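Anaerobically-induced outer membrane porin OprE (Pseudomonas aeruginosa, PDB 4FRX) probably forms a beta-barrel channel across the bacterial outer membrane, acting as a porin that lets solutes through. Local coordinates at residues A[177-182]-A[219-224]; A[181-186]-A[312-317]; A[252-257]-A[276-281]; A[264-269]-A[306-311]. One frame throughout, in Å; residues are numbered along the deposited sequence.

Contact 1: A[177-182]-A[219-224]; sequences LSIAGA and DFYKQH
I179 and A182 pack against the rings of F220 and Y221 in a buried apolar contact, made where the loop between strands 174-176 and 195-203 meets the start of barrel strand 221-234. The two branches of I179 serve different rings. Its CG1 sits between the backbone N and the carbonyl carbon (chi1 67°), which turns the longer arm to F220, with CD1 3.6 Å from F220 CD1. The short branch instead meets Y221 at the ring edge, I179 CG2 lying 3.6 Å from Y221 CE2. A182 meets the phenyl ring one atom further on, its CB 3.7 Å from F220 CE1. Both residues can touch the one ring because the loop doubles back between them: A182 N donates to I179 O at 3.2 Å, closing a beta turn of type II through A180 and G181, the glycine taking the positive phi. Y264 also meets the F220 ring, and S178 OG, near that ring, is bonded to R190 O. With no hydrogen bond between the two segments, cohesion here rests on shape and burial, while polar backbone groups of the 177-182 loop find their partners in other parts of the chain.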
loop_
_atom_site.group_PDB
_atom_site.type_symbol
_atom_site.label_atom_id
_atom_site.label_comp_id
_atom_site.label_asym_id
_atom_site.label_seq_id
_atom_site.Cartn_x
_atom_site.Cartn_y
_atom_site.Cartn_z
ATOM N N LEU A 177 4.882 5.015 14.354
ATOM C CA LEU A 177 5.211 5.028 12.920
ATOM C C LEU A 177 6.694 5.296 12.625
ATOM O O LEU A 177 7.349 6.058 13.324
ATOM C CB LEU A 177 4.337 6.067 12.209
ATOM C CG LEU A 177 2.834 5.948 12.493
ATOM C CD1 LEU A 177 2.068 7.156 11.985
ATOM C CD2 LEU A 177 2.279 4.672 11.878
ATOM N N SER A 178 7.230 4.685 11.576
ATOM C CA SER A 178 8.623 4.947 11.233
ATOM C C SER A 178 8.811 4.829 9.718
ATOM O O SER A 178 7.838 4.652 8.980
ATOM C CB SER A 178 9.578 4.019 12.004
ATOM O OG SER A 178 10.932 4.427 11.850
ATOM N N ILE A 179 10.056 4.975 9.271
ATOM C CA ILE A 179 10.413 4.866 7.861
ATOM C C ILE A 179 11.680 4.013 7.769
ATOM O O ILE A 179 12.348 3.801 8.787
ATOM C CB ILE A 179 10.665 6.258 7.216
ATOM C CG1 ILE A 179 11.916 6.917 7.799
ATOM C CG2 ILE A 179 9.438 7.185 7.376
ATOM C CD1 ILE A 179 12.224 8.282 7.191
ATOM N N ALA A 180 11.995 3.515 6.571
ATOM C CA ALA A 180 13.208 2.720 6.333
ATOM C C ALA A 180 14.437 3.528 6.712
ATOM O O ALA A 180 14.542 4.707 6.357
ATOM C CB ALA A 180 13.303 2.298 4.855
ATOM N N GLY A 181 15.356 2.890 7.433
ATOM C CA GLY A 181 16.551 3.558 7.912
ATOM C C GLY A 181 16.487 3.804 9.405
ATOM O O GLY A 181 17.503 3.816 10.084
ATOM N N ALA A 182 15.283 3.992 9.915
ATOM C CA ALA A 182 15.104 4.240 11.346
ATOM C C ALA A 182 14.197 3.201 11.972
ATOM O O ALA A 182 13.885 3.281 13.167
ATOM C CB ALA A 182 14.523 5.619 11.575
ATOM N N ASP A 219 8.872 14.780 12.814
ATOM C CA ASP A 219 10.301 14.561 13.085
ATOM C C ASP A 219 11.041 13.792 12.006
ATOM O O ASP A 219 12.234 13.520 12.144
ATOM C CB ASP A 219 10.538 13.922 14.454
ATOM C CG ASP A 219 10.426 14.929 15.576
ATOM O OD1 ASP A 219 10.858 16.081 15.358
ATOM O OD2 ASP A 219 9.901 14.574 16.656
ATOM N N PHE A 220 10.336 13.470 10.929
ATOM C CA PHE A 220 10.933 12.725 9.831
ATOM C C PHE A 220 10.808 13.450 8.498
ATOM O O PHE A 220 11.825 13.797 7.898
ATOM C CB PHE A 220 10.355 11.311 9.721
ATOM C CG PHE A 220 10.914 10.348 10.742
ATOM C CD1 PHE A 220 12.141 9.733 10.531
ATOM C CD2 PHE A 220 10.216 10.077 11.910
ATOM C CE1 PHE A 220 12.672 8.840 11.474
ATOM C CE2 PHE A 220 10.725 9.199 12.859
ATOM C CZ PHE A 220 11.951 8.563 12.633
ATOM N N TYR A 221 9.582 13.680 8.023
ATOM C CA TYR A 221 9.463 14.246 6.695
ATOM C C TYR A 221 8.169 14.982 6.418
ATOM O O TYR A 221 7.169 14.758 7.081
ATOM C CB TYR A 221 9.687 13.156 5.623
ATOM C CG TYR A 221 8.570 12.131 5.481
ATOM C CD1 TYR A 221 7.457 12.393 4.684
ATOM C CD2 TYR A 221 8.647 10.882 6.112
ATOM C CE1 TYR A 221 6.430 11.451 4.542
ATOM C CE2 TYR A 221 7.618 9.938 5.970
ATOM C CZ TYR A 221 6.520 10.226 5.184
ATOM O OH TYR A 221 5.503 9.289 5.037
ATOM N N LYS A 222 8.229 15.872 5.434
ATOM C CA LYS A 222 7.037 16.415 4.801
ATOM C C LYS A 222 7.071 16.032 3.330
ATOM O O LYS A 222 8.126 16.027 2.699
ATOM C CB LYS A 222 6.968 17.930 4.975
ATOM C CG LYS A 222 8.252 18.638 4.654
ATOM N N GLN A 223 5.910 15.699 2.783
ATOM C CA GLN A 223 5.845 15.172 1.445
ATOM C C GLN A 223 4.659 15.764 0.727
ATOM O O GLN A 223 3.555 15.744 1.257
ATOM C CB GLN A 223 5.717 13.662 1.517
ATOM C CG GLN A 223 5.546 12.973 0.182
ATOM C CD GLN A 223 5.643 11.481 0.348
ATOM O OE1 GLN A 223 4.649 10.802 0.603
ATOM N NE2 GLN A 223 6.851 10.966 0.241
ATOM N N HIS A 224 4.909 16.337 -0.446
ATOM C CA HIS A 224 3.850 16.816 -1.329
ATOM C C HIS A 224 3.760 15.922 -2.557
ATOM O O HIS A 224 4.776 15.440 -3.051
ATOM C CB HIS A 224 4.143 18.238 -1.786
ATOM C CG HIS A 224 4.244 19.220 -0.668
ATOM N ND1 HIS A 224 3.176 19.985 -0.258
ATOM C CD2 HIS A 224 5.288 19.576 0.119
ATOM C CE1 HIS A 224 3.554 20.764 0.742
ATOM N NE2 HIS A 224 4.830 20.538 0.988
#

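Contact 2: A[181-186]-A[312-317]; sequences GANGSS and FLNRGD
N183, G184 and S185 meet N314 to D317 almost entirely through polar groups, joining two loops beyond the strand ends of the barrel, 177-194 and 306-339. The backbones touch directly in one bond, G184 N to R315 O at 2.9 Å, beside a close approach of G184 and G316, whose CA atoms are 4.7 Å apart. A side-chain amide adds a second: N183 ND2 donates to N314 O at 2.9 Å, nearly straight (162°). The acceptor lies in the amide plane of N183, yet the nitrogen stands above the carbonyl plane of N314. Charged groups form the third set. R315 starts off away from the other loop, but its chain bends at chi2 and chi3, so that NH1 comes to G184 O at 3.1 Å in a weak bond, edge-on to the guanidinium. Its main partner is D191, bridged through NH2, which also bonds S176 O. At the exposed rim S185 OG bonds D317 OD2 from above the carboxylate plane; the modelled 2.5 Å is unusually short and its exact length doubtful. R175 of strand 174-176 forms a salt bridge to the same oxygen, which would tend to keep D317 ionised, while S185 ties the carboxylate to the opposite loop.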
loop_
_atom_site.group_PDB
_atom_site.type_symbol
_atom_site.label_atom_id
_atom_site.label_comp_id
_atom_site.label_asym_id
_atom_site.label_seq_id
_atom_site.Cartn_x
_atom_site.Cartn_y
_atom_site.Cartn_z
ATOM N N GLY A 181 15.356 2.890 7.433
ATOM C CA GLY A 181 16.551 3.558 7.912
ATOM C C GLY A 181 16.487 3.804 9.405
ATOM O O GLY A 181 17.503 3.816 10.084
ATOM N N ALA A 182 15.283 3.992 9.915
ATOM C CA ALA A 182 15.104 4.240 11.346
ATOM C C ALA A 182 14.197 3.201 11.972
ATOM O O ALA A 182 13.885 3.281 13.167
ATOM C CB ALA A 182 14.523 5.619 11.575
ATOM N N ASN A 183 13.755 2.238 11.168
ATOM C CA ASN A 183 12.681 1.350 11.599
ATOM C C ASN A 183 13.189 0.019 12.160
ATOM O O ASN A 183 14.365 -0.104 12.498
ATOM C CB ASN A 183 11.653 1.145 10.477
ATOM C CG ASN A 183 12.232 0.429 9.272
ATOM O OD1 ASN A 183 13.409 0.064 9.250
ATOM N ND2 ASN A 183 11.398 0.223 8.254
ATOM N N GLY A 184 12.308 -0.971 12.254
ATOM C CA GLY A 184 12.676 -2.231 12.878
ATOM C C GLY A 184 12.507 -2.151 14.382
ATOM O O GLY A 184 11.752 -1.311 14.872
ATOM N N SER A 185 13.209 -3.010 15.125
ATOM C CA SER A 185 13.020 -3.051 16.577
ATOM C C SER A 185 14.305 -2.948 17.392
ATOM O O SER A 185 14.287 -3.182 18.599
ATOM C CB SER A 185 12.269 -4.322 16.982
ATOM O OG SER A 185 10.949 -4.294 16.491
ATOM N N SER A 186 15.409 -2.599 16.742
ATOM C CA SER A 186 16.682 -2.449 17.446
ATOM C C SER A 186 16.608 -1.281 18.429
ATOM O O SER A 186 15.659 -0.496 18.399
ATOM C CB SER A 186 17.841 -2.256 16.460
ATOM O OG SER A 186 17.838 -0.961 15.880
ATOM N N PHE A 312 8.199 6.638 2.978
ATOM C CA PHE A 312 6.822 6.187 3.168
ATOM C C PHE A 312 6.747 5.426 4.500
ATOM O O PHE A 312 7.761 4.890 4.980
ATOM C CB PHE A 312 6.357 5.295 2.009
ATOM C CG PHE A 312 7.261 4.126 1.739
ATOM C CD1 PHE A 312 8.426 4.288 0.997
ATOM C CD2 PHE A 312 6.951 2.866 2.226
ATOM C CE1 PHE A 312 9.272 3.210 0.744
ATOM C CE2 PHE A 312 7.792 1.775 1.975
ATOM C CZ PHE A 312 8.947 1.950 1.226
ATOM N N LEU A 313 5.551 5.366 5.080
ATOM C CA LEU A 313 5.365 4.748 6.396
ATOM C C LEU A 313 5.711 3.261 6.337
ATOM O O LEU A 313 5.187 2.534 5.509
ATOM C CB LEU A 313 3.929 4.931 6.873
ATOM C CG LEU A 313 3.466 6.379 7.029
ATOM C CD1 LEU A 313 2.070 6.428 7.630
ATOM C CD2 LEU A 313 4.471 7.219 7.850
ATOM N N ASN A 314 6.595 2.823 7.224
ATOM C CA ASN A 314 7.194 1.492 7.100
ATOM C C ASN A 314 7.796 1.078 8.428
ATOM O O ASN A 314 8.887 1.536 8.780
ATOM C CB ASN A 314 8.299 1.557 6.031
ATOM C CG ASN A 314 8.875 0.198 5.681
ATOM O OD1 ASN A 314 8.476 -0.824 6.237
ATOM N ND2 ASN A 314 9.818 0.183 4.738
ATOM N N ARG A 315 7.096 0.229 9.174
ATOM C CA ARG A 315 7.564 -0.168 10.514
ATOM C C ARG A 315 8.752 -1.129 10.423
ATOM O O ARG A 315 9.614 -1.168 11.312
ATOM C CB ARG A 315 6.387 -0.774 11.322
ATOM C CG ARG A 315 6.719 -1.429 12.698
ATOM C CD ARG A 315 7.869 -0.771 13.471
ATOM N NE ARG A 315 7.499 0.389 14.249
ATOM C CZ ARG A 315 8.367 1.170 14.888
ATOM N NH1 ARG A 315 9.676 0.936 14.845
ATOM N NH2 ARG A 315 7.914 2.195 15.581
ATOM N N GLY A 316 8.833 -1.878 9.331
ATOM C CA GLY A 316 9.827 -2.935 9.244
ATOM C C GLY A 316 9.362 -4.163 10.024
ATOM O O GLY A 316 8.173 -4.309 10.308
ATOM N N ASP A 317 10.300 -5.042 10.374
ATOM C CA ASP A 317 9.982 -6.296 11.071
ATOM C C ASP A 317 8.953 -7.134 10.310
ATOM O O ASP A 317 8.155 -7.851 10.920
ATOM C CB ASP A 317 9.469 -6.036 12.499
ATOM C CG ASP A 317 10.527 -5.437 13.407
ATOM O OD1 ASP A 317 11.649 -5.981 13.462
ATOM O OD2 ASP A 317 10.228 -4.419 14.068
#

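Contact 3: A[252-257]-A[276-281]; sequences GKNGSR and KGEVDN
N254 grips segment 276-281 with both ends of its amide, projecting from a short 3-10 turn at 253-255. That turn begins at G252, whose O accepts from G255 N at 2.9 Å. K253 follows, and its O takes two donors from one face of its plane, S256 N and S256 OG. Next comes N254, with CG anti to the backbone N (chi1 178°), an orientation that carries the amide across to the other segment. N254 OD1 accepts from V279 N at 2.8 Å, on a lone pair in the carbonyl plane and almost straight at 173°. Its ND2 donates to G277 O at 3.2 Å, from above that carbonyl's plane, and also serves Y264 O. The amide thus spans the backbone on both sides of E278, whose CG packs 3.6 Å from N254 O. G255 contributes its carbonyl: one water donates both to G255 O and, at 2.8 Å, to E278 OE2, a carboxylate oxygen that S250 OG also bonds. S256 stands at the N-cap of helix 257-261, its OG reaching G259 N. Segment 252-257 leads from the end of barrel strand 237-250 into that helix, and packs against the link from strand 276-277 to barrel strand 280-292.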
loop_
_atom_site.group_PDB
_atom_site.type_symbol
_atom_site.label_atom_id
_atom_site.label_comp_id
_atom_site.label_asym_id
_atom_site.label_seq_id
_atom_site.Cartn_x
_atom_site.Cartn_y
_atom_site.Cartn_z
ATOM N N GLY A 252 11.436 18.512 11.380
ATOM C CA GLY A 252 11.855 18.347 12.765
ATOM C C GLY A 252 13.244 17.756 12.949
ATOM O O GLY A 252 14.211 18.250 12.378
ATOM N N LYS A 253 13.329 16.685 13.734
ATOM C CA LYS A 253 14.610 16.079 14.110
ATOM C C LYS A 253 15.459 15.644 12.919
ATOM O O LYS A 253 16.673 15.851 12.893
ATOM C CB LYS A 253 14.379 14.907 15.059
ATOM C CG LYS A 253 13.801 15.339 16.409
ATOM C CD LYS A 253 13.718 14.174 17.376
ATOM C CE LYS A 253 13.216 14.603 18.751
ATOM N NZ LYS A 253 14.003 15.744 19.294
ATOM N N ASN A 254 14.816 15.049 11.924
ATOM C CA ASN A 254 15.524 14.631 10.728
ATOM C C ASN A 254 16.189 15.811 10.005
ATOM O O ASN A 254 17.207 15.646 9.326
ATOM C CB ASN A 254 14.567 13.891 9.795
ATOM C CG ASN A 254 15.225 13.471 8.508
ATOM O OD1 ASN A 254 15.080 14.128 7.475
ATOM N ND2 ASN A 254 15.976 12.379 8.565
ATOM N N GLY A 255 15.621 17.007 10.166
ATOM C CA GLY A 255 16.152 18.203 9.525
ATOM C C GLY A 255 17.268 18.889 10.316
ATOM O O GLY A 255 17.746 19.954 9.938
ATOM N N SER A 256 17.678 18.284 11.421
ATOM C CA SER A 256 18.733 18.862 12.246
ATOM C C SER A 256 19.880 17.869 12.414
ATOM O O SER A 256 19.655 16.666 12.483
ATOM C CB SER A 256 18.187 19.228 13.624
ATOM O OG SER A 256 18.123 18.082 14.449
ATOM N N ARG A 257 21.104 18.376 12.510
ATOM C CA ARG A 257 22.255 17.506 12.717
ATOM C C ARG A 257 22.108 16.634 13.961
ATOM O O ARG A 257 22.363 15.428 13.911
ATOM C CB ARG A 257 23.544 18.336 12.781
ATOM C CG ARG A 257 23.914 18.937 11.441
ATOM C CD ARG A 257 25.126 19.854 11.543
ATOM N NE ARG A 257 24.876 20.976 12.441
ATOM N N LYS A 276 22.590 6.569 5.790
ATOM C CA LYS A 276 21.456 7.082 6.560
ATOM C C LYS A 276 21.637 8.587 6.707
ATOM O O LYS A 276 22.759 9.064 6.881
ATOM C CB LYS A 276 21.392 6.418 7.947
ATOM C CG LYS A 276 20.977 4.964 7.916
ATOM C CD LYS A 276 20.932 4.373 9.313
ATOM C CE LYS A 276 20.424 2.933 9.282
ATOM N NZ LYS A 276 21.155 2.111 8.281
ATOM N N GLY A 277 20.551 9.341 6.626
ATOM C CA GLY A 277 20.674 10.784 6.730
ATOM C C GLY A 277 19.372 11.544 6.532
ATOM O O GLY A 277 18.297 11.064 6.882
ATOM N N GLU A 278 19.479 12.737 5.958
ATOM C CA GLU A 278 18.348 13.651 5.883
ATOM C C GLU A 278 17.417 13.209 4.760
ATOM O O GLU A 278 17.888 12.783 3.716
ATOM C CB GLU A 278 18.848 15.056 5.578
ATOM C CG GLU A 278 17.807 16.123 5.826
ATOM C CD GLU A 278 18.321 17.531 5.613
ATOM O OE1 GLU A 278 19.462 17.698 5.120
ATOM O OE2 GLU A 278 17.569 18.475 5.939
ATOM N N VAL A 279 16.105 13.303 4.973
ATOM C CA VAL A 279 15.163 13.078 3.874
ATOM C C VAL A 279 15.388 14.168 2.820
ATOM O O VAL A 279 15.550 15.333 3.165
ATOM C CB VAL A 279 13.688 13.074 4.346
ATOM C CG1 VAL A 279 12.741 13.074 3.156
ATOM C CG2 VAL A 279 13.420 11.871 5.235
ATOM N N ASP A 280 15.401 13.767 1.549
ATOM C CA ASP A 280 15.780 14.619 0.428
ATOM C C ASP A 280 15.543 13.798 -0.833
ATOM O O ASP A 280 16.466 13.207 -1.377
ATOM C CB ASP A 280 17.269 15.002 0.529
ATOM C CG ASP A 280 17.793 15.721 -0.715
ATOM O OD1 ASP A 280 17.068 16.572 -1.258
ATOM O OD2 ASP A 280 18.938 15.433 -1.144
ATOM N N ASN A 281 14.295 13.760 -1.298
ATOM C CA ASN A 281 13.932 12.950 -2.452
ATOM C C ASN A 281 12.869 13.628 -3.327
ATOM O O ASN A 281 11.884 14.180 -2.829
ATOM C CB ASN A 281 13.440 11.567 -1.991
ATOM C CG ASN A 281 13.110 10.631 -3.153
ATOM O OD1 ASN A 281 13.937 9.823 -3.566
ATOM N ND2 ASN A 281 11.897 10.727 -3.668
HETATM O O HOH W 1 17.790 20.974 7.229
#

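Contact 4: A[264-269]-A[306-311]; sequences YVSSGY and GDSDFP
G268 and S308 come so close that their CA atoms are only 3.8 Å apart, and the backbone on either side of them is bonded across. D309 N donates to S267 O at 2.9 Å, and Y269 N to D307 O at 2.8 Å, the latter nearly along the C=O axis. S267 O is gripped twice, since S266 OG reaches the opposite face of its plane from D309 N. The D309 side chain closes over this part: OD1 lies 3.4 Å from G268 CA and OD2 3.3 Å from S267 CB, while OD1 also accepts from A337 N. The two bonds flank a non-hydrogen-bonded pair, making a single antiparallel bridge. It appends the long loop after barrel strand 295-305 to the end of the two-stranded hairpin 266-267/276-277, itself part of the connection between barrel strands 237-250 and 280-292. Packing slackens at Y269 and D307, beside the second bond. Here D307 CB approaches Y269 O no nearer than 3.7 Å, and a water donates to Y269 O and, weakly, to D307 OD1 at 3.4 Å. The end of the Y269 side chain leads away from the partner segment, and its OH bonds to G273 N.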
loop_
_atom_site.group_PDB
_atom_site.type_symbol
_atom_site.label_atom_id
_atom_site.label_comp_id
_atom_site.label_asym_id
_atom_site.label_seq_id
_atom_site.Cartn_x
_atom_site.Cartn_y
_atom_site.Cartn_z
ATOM N N TYR A 264 17.112 9.928 13.976
ATOM C CA TYR A 264 15.989 10.329 13.119
ATOM C C TYR A 264 16.464 10.466 11.674
ATOM O O TYR A 264 16.673 11.571 11.172
ATOM C CB TYR A 264 15.294 11.598 13.628
ATOM C CG TYR A 264 14.534 11.328 14.909
ATOM C CD1 TYR A 264 15.202 11.249 16.121
ATOM C CD2 TYR A 264 13.159 11.095 14.893
ATOM C CE1 TYR A 264 14.532 10.969 17.292
ATOM C CE2 TYR A 264 12.468 10.820 16.069
ATOM C CZ TYR A 264 13.169 10.763 17.266
ATOM O OH TYR A 264 12.522 10.495 18.447
ATOM N N VAL A 265 16.630 9.319 11.021
ATOM C CA VAL A 265 17.273 9.260 9.715
ATOM C C VAL A 265 16.515 8.389 8.723
ATOM O O VAL A 265 15.722 7.522 9.098
ATOM C CB VAL A 265 18.710 8.708 9.820
ATOM C CG1 VAL A 265 19.635 9.684 10.566
ATOM C CG2 VAL A 265 18.708 7.321 10.489
ATOM N N SER A 266 16.795 8.623 7.445
ATOM C CA SER A 266 16.231 7.834 6.364
ATOM C C SER A 266 17.368 7.121 5.663
ATOM O O SER A 266 18.476 7.656 5.557
ATOM C CB SER A 266 15.558 8.767 5.353
ATOM O OG SER A 266 15.333 8.106 4.118
ATOM N N SER A 267 17.096 5.927 5.154
ATOM C CA SER A 267 18.015 5.299 4.214
ATOM C C SER A 267 18.174 6.164 2.956
ATOM O O SER A 267 17.254 6.866 2.542
ATOM C CB SER A 267 17.509 3.905 3.816
ATOM O OG SER A 267 17.532 3.023 4.927
ATOM N N GLY A 268 19.360 6.114 2.371
ATOM C CA GLY A 268 19.684 6.849 1.165
ATOM C C GLY A 268 21.171 6.625 0.935
ATOM O O GLY A 268 21.732 5.657 1.443
ATOM N N TYR A 269 21.812 7.505 0.175
ATOM C CA TYR A 269 23.262 7.442 0.034
ATOM C C TYR A 269 23.836 8.851 0.096
ATOM O O TYR A 269 23.432 9.732 -0.663
ATOM C CB TYR A 269 23.717 6.706 -1.233
ATOM C CG TYR A 269 25.217 6.531 -1.188
ATOM C CD1 TYR A 269 25.794 5.651 -0.272
ATOM C CD2 TYR A 269 26.059 7.295 -1.989
ATOM C CE1 TYR A 269 27.156 5.512 -0.175
ATOM C CE2 TYR A 269 27.441 7.155 -1.894
ATOM C CZ TYR A 269 27.973 6.266 -0.975
ATOM O OH TYR A 269 29.339 6.099 -0.849
ATOM N N GLY A 306 17.913 13.127 -5.512
ATOM C CA GLY A 306 18.134 13.465 -4.111
ATOM C C GLY A 306 18.918 12.373 -3.391
ATOM O O GLY A 306 19.062 11.253 -3.898
ATOM N N ASP A 307 19.399 12.686 -2.194
ATOM C CA ASP A 307 20.221 11.758 -1.428
ATOM C C ASP A 307 19.460 10.676 -0.662
ATOM O O ASP A 307 20.060 9.701 -0.229
ATOM C CB ASP A 307 21.066 12.514 -0.401
ATOM C CG ASP A 307 22.100 13.406 -1.035
ATOM O OD1 ASP A 307 22.463 13.163 -2.209
ATOM O OD2 ASP A 307 22.550 14.351 -0.347
ATOM N N SER A 308 18.162 10.853 -0.438
ATOM C CA SER A 308 17.440 9.857 0.361
ATOM C C SER A 308 16.585 8.972 -0.528
ATOM O O SER A 308 16.209 9.369 -1.641
ATOM C CB SER A 308 16.566 10.521 1.425
ATOM O OG SER A 308 15.291 10.861 0.890
ATOM N N ASP A 309 16.307 7.765 -0.043
ATOM C CA ASP A 309 15.279 6.918 -0.644
ATOM C C ASP A 309 13.954 7.655 -0.613
ATOM O O ASP A 309 13.774 8.651 0.097
ATOM C CB ASP A 309 15.103 5.610 0.133
ATOM C CG ASP A 309 16.338 4.716 0.106
ATOM O OD1 ASP A 309 17.350 5.025 -0.572
ATOM O OD2 ASP A 309 16.274 3.677 0.782
ATOM N N PHE A 310 13.013 7.175 -1.401
ATOM C CA PHE A 310 11.672 7.709 -1.326
ATOM C C PHE A 310 11.060 7.318 0.019
ATOM O O PHE A 310 11.024 6.137 0.341
ATOM C CB PHE A 310 10.831 7.103 -2.430
ATOM C CG PHE A 310 9.389 7.504 -2.359
ATOM C CD1 PHE A 310 8.993 8.779 -2.738
ATOM C CD2 PHE A 310 8.425 6.600 -1.924
ATOM C CE1 PHE A 310 7.658 9.156 -2.689
ATOM C CE2 PHE A 310 7.095 6.958 -1.870
ATOM C CZ PHE A 310 6.707 8.247 -2.257
ATOM N N PRO A 311 10.586 8.301 0.814
ATOM C CA PRO A 311 10.047 7.970 2.143
ATOM C C PRO A 311 8.551 7.618 2.149
ATOM O O PRO A 311 7.739 8.222 1.437
ATOM C CB PRO A 311 10.285 9.260 2.938
ATOM C CG PRO A 311 10.055 10.344 1.904
ATOM C CD PRO A 311 10.640 9.758 0.597
HETATM O O HOH W 2 25.297 11.229 -2.178
#

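Overall arrangement
All four contacts tie loops, short strands and strand ends together at one end of the barrel, where strands 208-217, 221-234, 237-250 and 280-292 end or begin. Contact 1 is buried and apolar; contact 2, made by the same loop as it continues past A182, lies at the surface and relies on amides and charges. Contact 3, mostly buried, and contact 4, only partly so, are mainly polar, the one a side-chain amide bridging backbone, the other a backbone pair, and share the hairpin 266-267/276-277. The sets interlock: S178 O bonds N314 N, A180 O bonds S267 N, and D219 O bonds N254 N, so contact 1 lies against each of the others, with neighbouring centres 9 or 10 Å away.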